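Local coordinates for nicotinate-nucleotide pyrophosphorylase (Pyrococcus furiosus, PDB 2I14), which probably joins nicotinate to phosphoribosyl pyrophosphate in an ATP-dependent step, giving nicotinate mononucleotide for NAD(+) biosynthesis, at residues P183-W197 with L213-A227. Residues are numbered along the deposited sequence; the frame is centred on the assembly and turned at random.
Sequences PHALIITVGDQVKAW and LVDTFYDEKVEAVMA. With ZN (zinc ion), chain H; PCP (1-alpha-pyrophosphoryl-2-alpha,3-alpha-dihydroxy-4-beta-cyclopentane-methanol-5-phosphate), chain I.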
ATOM      1  N   PRO A 183     -27.109  17.745 -27.699  1.00 65.22           N
ATOM      2  CA  PRO A 183     -27.535  16.688 -26.783  1.00 64.54           C
ATOM      3  C   PRO A 183     -27.612  15.375 -27.557  1.00 64.75           C
ATOM      4  O   PRO A 183     -27.586  15.367 -28.786  1.00 64.16           O
ATOM      5  CB  PRO A 183     -28.920  17.151 -26.335  1.00 63.47           C
ATOM      6  CG  PRO A 183     -28.901  18.605 -26.562  1.00 64.11           C
ATOM      7  CD  PRO A 183     -28.199  18.713 -27.879  1.00 65.10           C
ATOM      8  N   HIS A 184     -27.703  14.271 -26.827  1.00 64.99           N
ATOM      9  CA  HIS A 184     -27.824  12.958 -27.432  1.00 64.73           C
ATOM     10  C   HIS A 184     -29.261  12.793 -27.862  1.00 64.59           C
ATOM     11  O   HIS A 184     -29.565  12.054 -28.797  1.00 63.79           O
ATOM     12  CB  HIS A 184     -27.485  11.876 -26.415  1.00 65.79           C
ATOM     13  CG  HIS A 184     -26.057  11.444 -26.458  1.00 66.50           C
ATOM     14  ND1 HIS A 184     -25.581  10.565 -27.406  1.00 66.74           N
ATOM     15  CD2 HIS A 184     -24.992  11.805 -25.707  1.00 66.33           C
ATOM     16  CE1 HIS A 184     -24.282  10.405 -27.236  1.00 66.90           C
ATOM     17  NE2 HIS A 184     -23.901  11.146 -26.212  1.00 66.74           N
ATOM     18  N   ALA A 185     -30.144  13.483 -27.151  1.00 65.00           N
ATOM     19  CA  ALA A 185     -31.568  13.422 -27.431  1.00 65.47           C
ATOM     20  C   ALA A 185     -31.835  13.921 -28.845  1.00 65.95           C
ATOM     21  O   ALA A 185     -32.582  13.294 -29.602  1.00 65.51           O
ATOM     22  CB  ALA A 185     -32.338  14.261 -26.415  1.00 64.18           C
ATOM     23  N   LEU A 186     -31.215  15.046 -29.203  1.00 65.96           N
ATOM     24  CA  LEU A 186     -31.404  15.613 -30.528  1.00 65.72           C
ATOM     25  C   LEU A 186     -31.121  14.580 -31.599  1.00 65.54           C
ATOM     26  O   LEU A 186     -31.977  14.253 -32.402  1.00 67.38           O
ATOM     27  CB  LEU A 186     -30.499  16.825 -30.730  1.00 65.14           C
ATOM     28  CG  LEU A 186     -30.589  17.441 -32.123  1.00 64.63           C
ATOM     29  CD1 LEU A 186     -30.261  18.918 -32.054  1.00 65.73           C
ATOM     30  CD2 LEU A 186     -29.653  16.716 -33.059  1.00 64.92           C
ATOM     31  N   ILE A 187     -29.916  14.050 -31.605  1.00 65.30           N
ATOM     32  CA  ILE A 187     -29.556  13.064 -32.599  1.00 66.28           C
ATOM     33  C   ILE A 187     -30.447  11.825 -32.587  1.00 67.16           C
ATOM     34  O   ILE A 187     -30.767  11.288 -33.639  1.00 67.22           O
ATOM     35  CB  ILE A 187     -28.091  12.652 -32.417  1.00 66.62           C
ATOM     36  CG1 ILE A 187     -27.213  13.896 -32.588  1.00 66.65           C
ATOM     37  CG2 ILE A 187     -27.713  11.547 -33.410  1.00 65.14           C
ATOM     38  CD1 ILE A 187     -25.775  13.699 -32.199  1.00 67.78           C
ATOM     39  N   ILE A 188     -30.858  11.374 -31.407  1.00 68.60           N
ATOM     40  CA  ILE A 188     -31.697  10.180 -31.317  1.00 69.26           C
ATOM     41  C   ILE A 188     -33.142  10.383 -31.766  1.00 69.89           C
ATOM     42  O   ILE A 188     -33.707   9.506 -32.416  1.00 70.19           O
ATOM     43  CB  ILE A 188     -31.698   9.580 -29.884  1.00 69.05           C
ATOM     44  CG1 ILE A 188     -30.286   9.128 -29.506  1.00 68.40           C
ATOM     45  CG2 ILE A 188     -32.648   8.386 -29.815  1.00 68.11           C
ATOM     46  CD1 ILE A 188     -30.209   8.417 -28.169  1.00 69.34           C
ATOM     47  N   THR A 189     -33.750  11.519 -31.429  1.00 70.72           N
ATOM     48  CA  THR A 189     -35.133  11.753 -31.849  1.00 72.04           C
ATOM     49  C   THR A 189     -35.158  11.991 -33.362  1.00 72.45           C
ATOM     50  O   THR A 189     -36.029  11.476 -34.065  1.00 73.45           O
ATOM     51  CB  THR A 189     -35.786  12.975 -31.132  1.00 72.71           C
ATOM     52  OG1 THR A 189     -35.265  14.193 -31.680  1.00 73.43           O
ATOM     53  CG2 THR A 189     -35.522  12.935 -29.625  1.00 72.19           C
ATOM     54  N   VAL A 190     -34.197  12.770 -33.859  1.00 72.09           N
ATOM     55  CA  VAL A 190     -34.091  13.051 -35.290  1.00 71.78           C
ATOM     56  C   VAL A 190     -33.849  11.738 -36.042  1.00 72.27           C
ATOM     57  O   VAL A 190     -34.082  11.643 -37.243  1.00 72.33           O
ATOM     58  CB  VAL A 190     -32.928  14.034 -35.586  1.00 71.01           C
ATOM     59  CG1 VAL A 190     -32.644  14.079 -37.067  1.00 70.58           C
ATOM     60  CG2 VAL A 190     -33.287  15.427 -35.098  1.00 70.59           C
ATOM     61  N   GLY A 191     -33.371  10.729 -35.323  1.00 72.97           N
ATOM     62  CA  GLY A 191     -33.136   9.423 -35.921  1.00 73.70           C
ATOM     63  C   GLY A 191     -31.901   9.214 -36.787  1.00 74.33           C
ATOM     64  O   GLY A 191     -31.665   8.099 -37.266  1.00 73.97           O
ATOM     65  N   ASP A 192     -31.100  10.258 -36.991  1.00 74.18           N
ATOM     66  CA  ASP A 192     -29.909  10.118 -37.815  1.00 73.87           C
ATOM     67  C   ASP A 192     -28.832  11.124 -37.460  1.00 73.09           C
ATOM     68  O   ASP A 192     -29.090  12.324 -37.407  1.00 71.83           O
ATOM     69  CB  ASP A 192     -30.285  10.275 -39.280  1.00 76.46           C
ATOM     70  CG  ASP A 192     -29.105  10.109 -40.199  1.00 78.21           C
ATOM     71  OD1 ASP A 192     -28.241  11.016 -40.234  1.00 78.86           O
ATOM     72  OD2 ASP A 192     -29.040   9.062 -40.879  1.00 79.76           O
ATOM     73  N   GLN A 193     -27.619  10.625 -37.238  1.00 72.89           N
ATOM     74  CA  GLN A 193     -26.491  11.476 -36.876  1.00 72.82           C
ATOM     75  C   GLN A 193     -26.318  12.635 -37.840  1.00 73.15           C
ATOM     76  O   GLN A 193     -26.409  13.801 -37.450  1.00 73.38           O
ATOM     77  CB  GLN A 193     -25.188  10.671 -36.837  1.00 72.02           C
ATOM     78  CG  GLN A 193     -25.239   9.469 -35.924  1.00 73.40           C
ATOM     79  CD  GLN A 193     -25.425   8.172 -36.689  1.00 74.52           C
ATOM     80  OE1 GLN A 193     -24.450   7.541 -37.112  1.00 74.80           O
ATOM     81  NE2 GLN A 193     -26.679   7.775 -36.889  1.00 73.35           N
ATOM     82  N   VAL A 194     -26.071  12.310 -39.105  1.00 73.31           N
ATOM     83  CA  VAL A 194     -25.852  13.328 -40.128  1.00 72.79           C
ATOM     84  C   VAL A 194     -26.997  14.326 -40.271  1.00 72.90           C
ATOM     85  O   VAL A 194     -26.781  15.542 -40.270  1.00 71.15           O
ATOM     86  CB  VAL A 194     -25.601  12.681 -41.488  1.00 72.95           C
ATOM     87  CG1 VAL A 194     -24.965  13.707 -42.426  1.00 72.21           C
ATOM     88  CG2 VAL A 194     -24.727  11.432 -41.323  1.00 70.95           C
ATOM     89  N   LYS A 195     -28.210  13.795 -40.398  1.00 73.52           N
ATOM     90  CA  LYS A 195     -29.413  14.607 -40.543  1.00 75.03           C
ATOM     91  C   LYS A 195     -29.519  15.583 -39.371  1.00 75.39           C
ATOM     92  O   LYS A 195     -29.914  16.748 -39.533  1.00 74.69           O
ATOM     93  CB  LYS A 195     -30.646  13.691 -40.580  1.00 76.03           C
ATOM     94  CG  LYS A 195     -31.912  14.342 -41.132  1.00 77.80           C
ATOM     95  CD  LYS A 195     -33.105  13.376 -41.105  1.00 78.60           C
ATOM     96  CE  LYS A 195     -32.889  12.153 -41.997  1.00 78.62           C
ATOM     97  NZ  LYS A 195     -32.877  12.489 -43.449  1.00 77.76           N
ATOM     98  N   ALA A 196     -29.146  15.085 -38.191  1.00 75.81           N
ATOM     99  CA  ALA A 196     -29.190  15.858 -36.955  1.00 75.68           C
ATOM    100  C   ALA A 196     -28.285  17.083 -36.976  1.00 75.72           C
ATOM    101  O   ALA A 196     -28.764  18.213 -36.867  1.00 75.14           O
ATOM    102  CB  ALA A 196     -28.829  14.964 -35.777  1.00 75.94           C
ATOM    103  N   TRP A 197     -26.979  16.869 -37.115  1.00 76.08           N
ATOM    104  CA  TRP A 197     -26.084  18.008 -37.120  1.00 77.01           C
ATOM    105  C   TRP A 197     -26.186  18.850 -38.376  1.00 77.34           C
ATOM    106  O   TRP A 197     -25.528  19.878 -38.492  1.00 77.12           O
ATOM    107  CB  TRP A 197     -24.628  17.601 -36.833  1.00 77.86           C
ATOM    108  CG  TRP A 197     -24.140  16.290 -37.371  1.00 78.05           C
ATOM    109  CD1 TRP A 197     -24.136  15.886 -38.674  1.00 79.28           C
ATOM    110  CD2 TRP A 197     -23.462  15.262 -36.631  1.00 77.91           C
ATOM    111  NE1 TRP A 197     -23.486  14.674 -38.797  1.00 78.59           N
ATOM    112  CE2 TRP A 197     -23.063  14.268 -37.561  1.00 77.96           C
ATOM    113  CE3 TRP A 197     -23.151  15.086 -35.278  1.00 76.66           C
ATOM    114  CZ2 TRP A 197     -22.373  13.113 -37.179  1.00 77.00           C
ATOM    115  CZ3 TRP A 197     -22.465  13.937 -34.898  1.00 77.12           C
ATOM    116  CH2 TRP A 197     -22.083  12.965 -35.849  1.00 77.21           C
ATOM    117  N   LEU A 213     -21.833  16.165 -31.939  1.00 69.86           N
ATOM    118  CA  LEU A 213     -21.863  15.159 -30.901  1.00 69.90           C
ATOM    119  C   LEU A 213     -21.688  13.817 -31.613  1.00 71.17           C
ATOM    120  O   LEU A 213     -22.651  13.212 -32.093  1.00 70.72           O
ATOM    121  CB  LEU A 213     -23.195  15.235 -30.152  1.00 69.59           C
ATOM    122  CG  LEU A 213     -23.212  14.745 -28.701  1.00 69.34           C
ATOM    123  CD1 LEU A 213     -23.336  13.236 -28.642  1.00 69.15           C
ATOM    124  CD2 LEU A 213     -21.945  15.212 -28.009  1.00 68.70           C
ATOM    125  N   VAL A 214     -20.435  13.376 -31.684  1.00 72.91           N
ATOM    126  CA  VAL A 214     -20.052  12.132 -32.343  1.00 74.52           C
ATOM    127  C   VAL A 214     -20.620  10.837 -31.770  1.00 76.39           C
ATOM    128  O   VAL A 214     -21.663  10.366 -32.214  1.00 77.58           O
ATOM    129  CB  VAL A 214     -18.541  12.014 -32.374  1.00 74.51           C
ATOM    130  CG1 VAL A 214     -18.139  10.701 -33.016  1.00 75.71           C
ATOM    131  CG2 VAL A 214     -17.967  13.198 -33.129  1.00 74.48           C
ATOM    132  N   ASP A 215     -19.916  10.255 -30.804  1.00 77.95           N
ATOM    133  CA  ASP A 215     -20.329   9.007 -30.157  1.00 79.95           C
ATOM    134  C   ASP A 215     -21.822   8.917 -29.828  1.00 80.00           C
ATOM    135  O   ASP A 215     -22.290   9.606 -28.931  1.00 80.24           O
ATOM    136  CB  ASP A 215     -19.537   8.827 -28.855  1.00 82.21           C
ATOM    137  CG  ASP A 215     -20.023   7.645 -28.025  1.00 84.27           C
ATOM    138  OD1 ASP A 215     -21.233   7.594 -27.698  1.00 85.27           O
ATOM    139  OD2 ASP A 215     -19.192   6.765 -27.693  1.00 84.66           O
ATOM    140  N   THR A 216     -22.558   8.060 -30.532  1.00 79.86           N
ATOM    141  CA  THR A 216     -23.989   7.887 -30.261  1.00 80.88           C
ATOM    142  C   THR A 216     -24.404   6.434 -30.512  1.00 81.80           C
ATOM    143  O   THR A 216     -24.941   5.764 -29.622  1.00 82.48           O
ATOM    144  CB  THR A 216     -24.884   8.807 -31.142  1.00 80.85           C
ATOM    145  OG1 THR A 216     -24.486  10.177 -30.986  1.00 80.28           O
ATOM    146  CG2 THR A 216     -26.352   8.668 -30.728  1.00 79.49           C
ATOM    147  N   PHE A 217     -24.158   5.955 -31.728  1.00 82.02           N
ATOM    148  CA  PHE A 217     -24.492   4.585 -32.110  1.00 82.07           C
ATOM    149  C   PHE A 217     -23.230   3.914 -32.643  1.00 81.65           C
ATOM    150  O   PHE A 217     -22.902   2.781 -32.289  1.00 81.15           O
ATOM    151  CB  PHE A 217     -25.560   4.571 -33.212  1.00 82.81           C
ATOM    152  CG  PHE A 217     -26.831   5.287 -32.850  1.00 83.23           C
ATOM    153  CD1 PHE A 217     -27.597   4.873 -31.768  1.00 83.72           C
ATOM    154  CD2 PHE A 217     -27.270   6.365 -33.609  1.00 83.99           C
ATOM    155  CE1 PHE A 217     -28.786   5.526 -31.444  1.00 84.43           C
ATOM    156  CE2 PHE A 217     -28.453   7.025 -33.299  1.00 84.72           C
ATOM    157  CZ  PHE A 217     -29.215   6.603 -32.212  1.00 85.27           C
ATOM    158  N   TYR A 218     -22.535   4.638 -33.509  1.00 82.04           N
ATOM    159  CA  TYR A 218     -21.307   4.168 -34.127  1.00 82.90           C
ATOM    160  C   TYR A 218     -20.135   4.589 -33.239  1.00 82.74           C
ATOM    161  O   TYR A 218     -20.312   5.357 -32.293  1.00 83.70           O
ATOM    162  CB  TYR A 218     -21.151   4.807 -35.510  1.00 84.01           C
ATOM    163  CG  TYR A 218     -22.314   4.596 -36.464  1.00 85.68           C
ATOM    164  CD1 TYR A 218     -23.633   4.803 -36.059  1.00 85.94           C
ATOM    165  CD2 TYR A 218     -22.089   4.232 -37.791  1.00 86.60           C
ATOM    166  CE1 TYR A 218     -24.695   4.653 -36.954  1.00 86.75           C
ATOM    167  CE2 TYR A 218     -23.145   4.083 -38.694  1.00 87.02           C
ATOM    168  CZ  TYR A 218     -24.443   4.294 -38.270  1.00 87.01           C
ATOM    169  OH  TYR A 218     -25.481   4.148 -39.166  1.00 87.57           O
ATOM    170  N   ASP A 219     -18.940   4.097 -33.543  1.00 81.85           N
ATOM    171  CA  ASP A 219     -17.761   4.456 -32.762  1.00 81.28           C
ATOM    172  C   ASP A 219     -17.407   5.923 -33.026  1.00 80.36           C
ATOM    173  O   ASP A 219     -17.767   6.479 -34.063  1.00 79.99           O
ATOM    174  CB  ASP A 219     -16.581   3.554 -33.144  1.00 82.00           C
ATOM    175  CG  ASP A 219     -15.404   3.687 -32.182  1.00 82.83           C
ATOM    176  OD1 ASP A 219     -15.568   3.353 -30.981  1.00 82.58           O
ATOM    177  OD2 ASP A 219     -14.317   4.123 -32.629  1.00 81.86           O
ATOM    178  N   GLU A 220     -16.708   6.555 -32.086  1.00 79.68           N
ATOM    179  CA  GLU A 220     -16.326   7.956 -32.251  1.00 78.44           C
ATOM    180  C   GLU A 220     -15.509   8.087 -33.526  1.00 77.59           C
ATOM    181  O   GLU A 220     -15.626   9.072 -34.251  1.00 77.56           O
ATOM    182  CB  GLU A 220     -15.478   8.458 -31.072  1.00 78.04           C
ATOM    183  CG  GLU A 220     -16.087   8.286 -29.689  1.00 79.27           C
ATOM    184  CD  GLU A 220     -15.912   6.883 -29.131  1.00 79.99           C
ATOM    185  OE1 GLU A 220     -16.363   6.623 -27.993  1.00 79.61           O
ATOM    186  OE2 GLU A 220     -15.318   6.036 -29.830  1.00 81.79           O
ATOM    187  N   LYS A 221     -14.679   7.080 -33.791  1.00 76.64           N
ATOM    188  CA  LYS A 221     -13.817   7.080 -34.967  1.00 75.45           C
ATOM    189  C   LYS A 221     -14.630   7.194 -36.244  1.00 74.42           C
ATOM    190  O   LYS A 221     -14.309   7.979 -37.134  1.00 74.07           O
ATOM    191  CB  LYS A 221     -12.973   5.802 -35.011  1.00 74.88           C
ATOM    192  CG  LYS A 221     -11.943   5.791 -36.121  1.00 74.45           C
ATOM    193  CD  LYS A 221     -10.898   4.716 -35.894  1.00 75.66           C
ATOM    194  CE  LYS A 221     -11.290   3.374 -36.482  1.00 76.29           C
ATOM    195  NZ  LYS A 221     -11.124   3.384 -37.965  1.00 77.35           N
ATOM    196  N   VAL A 222     -15.695   6.409 -36.323  1.00 73.39           N
ATOM    197  CA  VAL A 222     -16.537   6.419 -37.500  1.00 71.58           C
ATOM    198  C   VAL A 222     -17.337   7.710 -37.602  1.00 71.52           C
ATOM    199  O   VAL A 222     -17.235   8.429 -38.592  1.00 72.53           O
ATOM    200  CB  VAL A 222     -17.499   5.220 -37.496  1.00 70.41           C
ATOM    201  CG1 VAL A 222     -18.296   5.204 -38.780  1.00 70.56           C
ATOM    202  CG2 VAL A 222     -16.720   3.927 -37.336  1.00 68.11           C
ATOM    203  N   GLU A 223     -18.118   8.015 -36.575  1.00 70.92           N
ATOM    204  CA  GLU A 223     -18.941   9.219 -36.588  1.00 70.95           C
ATOM    205  C   GLU A 223     -18.166  10.530 -36.666  1.00 69.21           C
ATOM    206  O   GLU A 223     -18.720  11.570 -37.022  1.00 68.20           O
ATOM    207  CB  GLU A 223     -19.858   9.241 -35.364  1.00 73.13           C
ATOM    208  CG  GLU A 223     -20.952   8.198 -35.405  1.00 75.99           C
ATOM    209  CD  GLU A 223     -22.021   8.438 -34.359  1.00 78.12           C
ATOM    210  OE1 GLU A 223     -22.630   9.533 -34.361  1.00 79.31           O
ATOM    211  OE2 GLU A 223     -22.255   7.530 -33.537  1.00 78.59           O
ATOM    212  N   ALA A 224     -16.885  10.487 -36.330  1.00 68.03           N
ATOM    213  CA  ALA A 224     -16.082  11.694 -36.378  1.00 67.47           C
ATOM    214  C   ALA A 224     -15.902  12.139 -37.823  1.00 67.69           C
ATOM    215  O   ALA A 224     -16.199  13.289 -38.158  1.00 66.48           O
ATOM    216  CB  ALA A 224     -14.740  11.453 -35.727  1.00 67.00           C
ATOM    217  N   VAL A 225     -15.426  11.230 -38.682  1.00 68.24           N
ATOM    218  CA  VAL A 225     -15.226  11.566 -40.093  1.00 68.48           C
ATOM    219  C   VAL A 225     -16.552  11.934 -40.746  1.00 68.61           C
ATOM    220  O   VAL A 225     -16.609  12.878 -41.533  1.00 68.82           O
ATOM    221  CB  VAL A 225     -14.548  10.424 -40.896  1.00 67.28           C
ATOM    222  CG1 VAL A 225     -13.111  10.255 -40.434  1.00 66.28           C
ATOM    223  CG2 VAL A 225     -15.326   9.142 -40.746  1.00 66.94           C
ATOM    224  N   MET A 226     -17.614  11.202 -40.416  1.00 68.93           N
ATOM    225  CA  MET A 226     -18.939  11.501 -40.953  1.00 70.27           C
ATOM    226  C   MET A 226     -19.246  12.980 -40.724  1.00 71.11           C
ATOM    227  O   MET A 226     -19.555  13.711 -41.667  1.00 71.72           O
ATOM    228  CB  MET A 226     -20.016  10.658 -40.258  1.00 70.83           C
ATOM    229  CG  MET A 226     -20.025   9.186 -40.636  1.00 71.99           C
ATOM    230  SD  MET A 226     -21.144   8.223 -39.593  1.00 75.24           S
ATOM    231  CE  MET A 226     -22.744   8.530 -40.340  1.00 73.91           C
ATOM    232  N   ALA A 227     -19.156  13.413 -39.468  1.00 71.66           N
ATOM    233  CA  ALA A 227     -19.421  14.802 -39.107  1.00 72.04           C
ATOM    234  C   ALA A 227     -18.513  15.755 -39.875  1.00 72.60           C
ATOM    235  O   ALA A 227     -18.854  16.915 -40.090  1.00 71.93           O
ATOM    236  CB  ALA A 227     -19.233  14.993 -37.613  1.00 71.52           C
TER
HETATM  237 ZN    ZN H 393     -21.703  10.076 -25.987  1.00 76.97          ZN
HETATM  238  C1  PCP I 392     -22.792  15.218 -19.491  1.00111.93           C
HETATM  239  C2  PCP I 392     -23.346  16.492 -18.817  1.00111.61           C
HETATM  240  C3  PCP I 392     -22.357  17.609 -19.233  1.00110.94           C
HETATM  241  C4  PCP I 392     -20.979  16.913 -19.295  1.00109.76           C
HETATM  242  C5  PCP I 392     -21.354  15.543 -19.745  1.00110.52           C
HETATM  243  CP  PCP I 392     -20.167  16.925 -17.962  1.00108.33           C
HETATM  244  O1  PCP I 392     -23.404  15.004 -20.872  1.00112.65           O
HETATM  245  O2  PCP I 392     -24.668  16.788 -19.277  1.00112.56           O
HETATM  246  O3  PCP I 392     -22.644  18.166 -20.529  1.00110.29           O
HETATM  247  OP  PCP I 392     -20.813  16.264 -16.818  1.00106.10           O
HETATM  248  P   PCP I 392     -19.999  15.385 -15.707  1.00104.66           P
HETATM  249  O1P PCP I 392     -20.514  15.788 -14.381  1.00104.02           O
HETATM  250  O2P PCP I 392     -18.549  15.716 -15.881  1.00103.28           O
HETATM  251  O3P PCP I 392     -20.317  13.959 -16.008  1.00103.89           O
HETATM  252  PA  PCP I 392     -23.085  13.777 -21.834  1.00112.98           P
HETATM  253  O1A PCP I 392     -23.340  12.513 -21.030  1.00111.85           O
HETATM  254  O2A PCP I 392     -21.629  13.916 -22.224  1.00112.50           O
HETATM  255  O3A PCP I 392     -24.085  13.992 -23.016  1.00110.50           O
HETATM  256  PB  PCP I 392     -25.534  14.511 -23.194  1.00106.90           P
HETATM  257  O1B PCP I 392     -26.040  14.293 -24.580  1.00106.90           O
HETATM  258  O2B PCP I 392     -25.632  15.937 -22.956  1.00106.05           O
HETATM  259  O3B PCP I 392     -26.469  13.832 -22.250  1.00106.94           O
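Helices 193-197 and 220-227 cross at -45° with their axes 10.5 Å apart, and V194 and A227 bring the backbones closest. W197 takes A227 CB over one face of its six-membered ring, a CH-pi contact 3.9 Å from the centroid, while V194 CG2 packs against M226 CE at 3.6 Å. Q193, bent at chi2, sets its amide oxygen over the face of the Y218 ring; its NE2 reaches the edge of the F217 ring. E223 OE2 accepts from F217 N (161° at the hydrogen) and Y218 N, gathering the loop. An alanine at E223 would probably leave both amides without this acceptor and the 216-218 loop free to shift. At the other end L213 CD1 lies over one face of the H184 ring, 3.4 Å from its centroid; H184 NE2 binds zinc at 2.5 Å and its backbone N gives PCP O1B a weak hydrogen bond, bordering the ligand pocket. D241 is the second zinc ligand here; D215, a zinc ligand in a structure of this protein, here salt-bridges R321 of the second subunit. The contact joins successive helices of the TIM-barrel-like C-terminal domain around strand 211-213, whose A212 touches W197 and A227, with helix 250-263 against A224.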